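Local coordinates for protein tryptophan halogenase superfamily (Brevundimonas sp. BAL3, PDB 6FRL) that is a flavin-dependent halogenase that prefers bromination over chlorination and probably acts on an indole-like aromatic substrate, at residues G202-L207 and A334-A339; Y252-E257 and P309-D314. One frame throughout, in Å; residues are numbered along the deposited sequence.

From the N terminus, the chain first meets residues 202-207, at the start of the middle strand of a small three-stranded sheet. Residues 252-257 follow, in strand 250-257 of a mixed sheet. The chain passes through strands 268-273, 276-282 and 286-293 and helix 300-307, and residues 309-314 close interaction 2. Interaction 1 closes later, when 334-339 returns to 202-207. The shorter loop of 51 intervening residues is therefore nested inside the longer one of 126. Interaction 1 ties the three-stranded sheet to the Rossmann-like sheet. Interaction 2 joins strand 250-257 to the loop that leads into the edge strand 314-323. The nearest atoms of the two contacts are about 23 Å apart.

Interaction 1: residues G202-L207 and A334-A339; sequences GFVRAL and AKNCVA
Each side-chain atom of N336 meets F203 or V204. N336 CB lies 3.7 Å from CD2 of the F203 ring. CG packs against the same ring carbon, with the amide plane turned 32° from the ring. The tip then grips the backbone of V204 with two hydrogen bonds. N336 OD1 accepts from V204 N at 2.9 Å, with the V204 N-H coming in somewhat tilted from the amide carbonyl plane. N336 ND2 donates to V204 O at 3.2 Å. This second bond is nearly straight, at 167°, and uses a lone pair of the carbonyl. CG sits between the backbone N and the carbonyl carbon of N336 (chi1 65°), which turns the amide to the V204 backbone. ND2 also donates to D218 O, so the amide is held from two parts of the chain.

K335 sets CB over one face of the F203 ring, toward CD1 and CE1. K335 CB makes a CH-pi contact, 4.0 Å from the F203 ring centroid. Farther out, K335 CD passes 3.5 Å from G202 O, and NZ bonds to D201 O.

An alanine in place of N336 would probably leave V204 N and V204 O without these amide partners and open a gap beside the F203 ring. The contact joins the turn between strands 333-334 and 337-339, at the edge of the Rossmann-like sheet, to the small antiparallel sheet. Here a buried amide imitates a strand neighbour, pairing with both the N-H and the C=O of one residue and fixing the amide's rotation.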
# COMPACT_ATOMS: atom_id res chain seq x y z
N GLY B 202 23.60 -10.41 27.29
CA GLY B 202 22.28 -10.41 27.90
C GLY B 202 21.17 -11.08 27.08
O GLY B 202 19.99 -10.94 27.40
N PHE B 203 21.53 -11.83 26.02
CA PHE B 203 20.56 -12.56 25.20
C PHE B 203 20.02 -13.70 26.04
O PHE B 203 20.63 -14.06 27.04
CB PHE B 203 21.20 -13.10 23.90
CG PHE B 203 21.23 -12.10 22.76
CD1 PHE B 203 21.57 -10.76 22.94
CD2 PHE B 203 20.99 -12.53 21.46
CE1 PHE B 203 21.65 -9.87 21.87
CE2 PHE B 203 21.07 -11.64 20.38
CZ PHE B 203 21.40 -10.31 20.58
N VAL B 204 18.87 -14.26 25.66
CA VAL B 204 18.31 -15.41 26.39
C VAL B 204 19.13 -16.67 26.01
O VAL B 204 19.29 -16.96 24.83
CB VAL B 204 16.82 -15.63 26.07
CG1 VAL B 204 16.29 -16.86 26.79
CG2 VAL B 204 16.00 -14.43 26.49
N ARG B 205 19.67 -17.37 27.03
CA ARG B 205 20.44 -18.62 26.83
C ARG B 205 19.51 -19.83 26.89
O ARG B 205 19.55 -20.70 26.01
CB ARG B 205 21.59 -18.75 27.86
CG ARG B 205 22.62 -19.87 27.56
CD ARG B 205 23.70 -20.04 28.66
NE ARG B 205 23.11 -20.33 29.97
CZ ARG B 205 22.55 -21.49 30.36
NH1 ARG B 205 22.00 -21.59 31.57
NH2 ARG B 205 22.49 -22.54 29.53
N ALA B 206 18.68 -19.90 27.92
CA ALA B 206 17.89 -21.12 28.16
C ALA B 206 16.80 -20.91 29.17
O ALA B 206 16.87 -19.97 29.96
CB ALA B 206 18.78 -22.25 28.63
N LEU B 207 15.81 -21.80 29.14
CA LEU B 207 14.81 -21.88 30.21
C LEU B 207 15.23 -22.95 31.21
O LEU B 207 15.72 -24.00 30.82
CB LEU B 207 13.44 -22.27 29.66
CG LEU B 207 12.84 -21.53 28.49
CD1 LEU B 207 11.51 -22.15 28.14
CD2 LEU B 207 12.66 -20.07 28.83
N ALA B 334 12.95 -7.89 21.18
CA ALA B 334 14.16 -7.43 21.84
C ALA B 334 15.18 -8.57 21.89
O ALA B 334 14.83 -9.70 22.18
CB ALA B 334 13.83 -6.95 23.25
N LYS B 335 16.43 -8.25 21.62
CA LYS B 335 17.51 -9.24 21.60
C LYS B 335 17.16 -10.44 20.71
O LYS B 335 17.05 -10.28 19.50
CB LYS B 335 17.97 -9.56 23.03
CG LYS B 335 18.69 -8.38 23.67
CD LYS B 335 18.87 -8.49 25.17
CE LYS B 335 19.31 -7.16 25.79
NZ LYS B 335 20.64 -6.75 25.25
N ASN B 336 16.96 -11.63 21.30
CA ASN B 336 16.57 -12.83 20.54
C ASN B 336 15.23 -13.38 21.02
O ASN B 336 14.98 -14.60 20.98
CB ASN B 336 17.69 -13.90 20.62
CG ASN B 336 17.91 -14.44 22.02
OD1 ASN B 336 17.70 -13.75 23.03
ND2 ASN B 336 18.33 -15.69 22.09
N CYS B 337 14.36 -12.48 21.46
CA CYS B 337 13.00 -12.81 21.83
C CYS B 337 12.03 -12.00 20.97
O CYS B 337 12.12 -10.78 20.94
CB CYS B 337 12.78 -12.48 23.28
SG CYS B 337 11.15 -12.94 23.83
N VAL B 338 11.11 -12.70 20.30
CA VAL B 338 9.99 -12.08 19.57
C VAL B 338 8.75 -12.40 20.35
O VAL B 338 8.54 -13.57 20.69
CB VAL B 338 9.80 -12.69 18.17
CG1 VAL B 338 8.70 -11.99 17.41
CG2 VAL B 338 11.09 -12.58 17.41
N ALA B 339 7.92 -11.39 20.61
CA ALA B 339 6.67 -11.61 21.33
C ALA B 339 5.49 -11.75 20.36
O ALA B 339 5.27 -10.87 19.52
CB ALA B 339 6.44 -10.46 22.28

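Interaction 2: residues Y252-E257 and P309-D314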
# COMPACT_ATOMS: atom_id res chain seq x y z
N TYR B 252 -16.42 -9.75 31.39
CA TYR B 252 -16.92 -11.04 31.82
C TYR B 252 -17.19 -11.92 30.58
O TYR B 252 -17.75 -11.45 29.59
CB TYR B 252 -18.22 -10.87 32.60
CG TYR B 252 -18.05 -10.56 34.08
CD1 TYR B 252 -17.60 -11.53 34.96
CD2 TYR B 252 -18.41 -9.32 34.60
CE1 TYR B 252 -17.48 -11.27 36.30
CE2 TYR B 252 -18.31 -9.05 35.95
CZ TYR B 252 -17.83 -10.02 36.80
OH TYR B 252 -17.69 -9.75 38.16
N ALA B 253 -16.80 -13.19 30.63
CA ALA B 253 -17.12 -14.13 29.55
C ALA B 253 -17.76 -15.38 30.14
O ALA B 253 -17.44 -15.78 31.27
CB ALA B 253 -15.87 -14.51 28.77
N VAL B 254 -18.66 -15.98 29.36
CA VAL B 254 -19.33 -17.18 29.77
C VAL B 254 -19.80 -17.94 28.52
O VAL B 254 -20.41 -17.32 27.60
CB VAL B 254 -20.50 -16.85 30.73
CG1 VAL B 254 -21.54 -15.96 30.07
CG2 VAL B 254 -21.18 -18.12 31.26
N GLN B 255 -19.50 -19.25 28.48
CA GLN B 255 -20.00 -20.12 27.42
C GLN B 255 -21.45 -20.49 27.71
O GLN B 255 -21.82 -20.71 28.87
CB GLN B 255 -19.15 -21.40 27.26
CG GLN B 255 -17.75 -21.24 26.71
CD GLN B 255 -17.71 -20.87 25.23
OE1 GLN B 255 -17.49 -19.69 24.90
NE2 GLN B 255 -17.89 -21.86 24.34
N SER B 256 -22.25 -20.54 26.66
CA SER B 256 -23.64 -20.92 26.75
C SER B 256 -23.91 -22.14 25.87
O SER B 256 -23.22 -22.36 24.85
CB SER B 256 -24.54 -19.75 26.35
OG SER B 256 -24.44 -19.40 24.99
N GLU B 257 -24.92 -22.93 26.27
CA GLU B 257 -25.37 -24.12 25.55
C GLU B 257 -26.60 -23.71 24.76
O GLU B 257 -27.49 -23.11 25.32
CB GLU B 257 -25.69 -25.24 26.56
CG GLU B 257 -26.07 -26.60 25.95
CD GLU B 257 -25.15 -27.72 26.40
OE1 GLU B 257 -24.68 -28.47 25.51
OE2 GLU B 257 -24.86 -27.85 27.63
N PRO B 309 -29.05 -12.02 31.84
CA PRO B 309 -30.41 -12.21 31.25
C PRO B 309 -30.49 -12.26 29.73
O PRO B 309 -31.59 -12.47 29.21
CB PRO B 309 -31.20 -10.98 31.74
CG PRO B 309 -30.36 -10.32 32.77
CD PRO B 309 -28.93 -10.73 32.54
N HIS B 310 -29.38 -12.05 29.01
CA HIS B 310 -29.39 -11.88 27.54
C HIS B 310 -28.35 -12.73 26.83
O HIS B 310 -27.85 -12.34 25.78
CB HIS B 310 -29.16 -10.39 27.17
CG HIS B 310 -30.24 -9.48 27.66
ND1 HIS B 310 -30.00 -8.46 28.55
CD2 HIS B 310 -31.57 -9.45 27.39
CE1 HIS B 310 -31.13 -7.84 28.82
NE2 HIS B 310 -32.10 -8.43 28.13
N LEU B 311 -28.03 -13.89 27.40
CA LEU B 311 -27.11 -14.84 26.76
C LEU B 311 -27.76 -15.55 25.58
O LEU B 311 -28.96 -15.63 25.49
CB LEU B 311 -26.64 -15.87 27.77
CG LEU B 311 -25.96 -15.38 29.03
CD1 LEU B 311 -25.63 -16.60 29.88
CD2 LEU B 311 -24.70 -14.59 28.72
N LEU B 312 -26.95 -16.08 24.68
CA LEU B 312 -27.45 -16.88 23.55
C LEU B 312 -27.85 -18.30 23.95
O LEU B 312 -27.99 -19.13 23.08
CB LEU B 312 -26.40 -16.91 22.42
CG LEU B 312 -26.23 -15.63 21.59
CD1 LEU B 312 -24.90 -15.66 20.87
CD2 LEU B 312 -27.39 -15.46 20.60
N GLY B 313 -28.05 -18.57 25.24
CA GLY B 313 -28.37 -19.91 25.75
C GLY B 313 -28.15 -20.11 27.25
O GLY B 313 -27.96 -19.16 27.99
N ASP B 314 -28.17 -21.38 27.68
CA ASP B 314 -28.07 -21.76 29.10
C ASP B 314 -26.58 -21.72 29.48
O ASP B 314 -25.76 -22.40 28.86
CB ASP B 314 -28.60 -23.19 29.34
CG ASP B 314 -30.10 -23.34 29.01
OD1 ASP B 314 -30.92 -22.66 29.66
OD2 ASP B 314 -30.45 -24.14 28.11
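E257 and D314 form an antiparallel, hydrogen-bonded beta pair at the end of strand 250-257, where strand 314-323 begins along the edge of the mixed sheet. Two backbone hydrogen bonds make the pair. E257 N donates to D314 O at 2.8 Å, and D314 N donates to E257 O at 3.0 Å.

Weaker CA-H...O contacts flank them. S256 CA approaches D314 O at 3.3 Å, and G313 CA approaches E257 O at the same distance. At G313 a side chain would run into E257 O.

The apolar contact is made by V254 and L311, whose side chains cross at about a right angle. V254 CG1 meets L311 CD2 at 3.7 Å. This methyl stands between the backbone N and the carbonyl carbon of V254 (chi1 61°), which aims it at the leucine branch.

The polar contacts involve N289 of strand 286-293. Its amide donates from ND2 to S256 OG and to V254 O, and its OD1 accepts from L312 N. One amide thus ties the strand to the loop that follows helix 300-307. The carboxylates of E257 and D314 stay apart, and D314 has a long, weak ion pair with R259.

S256 OG comes no closer than 3.7 Å to G313 N, while S256 CB packs at 3.7 Å on G313 C.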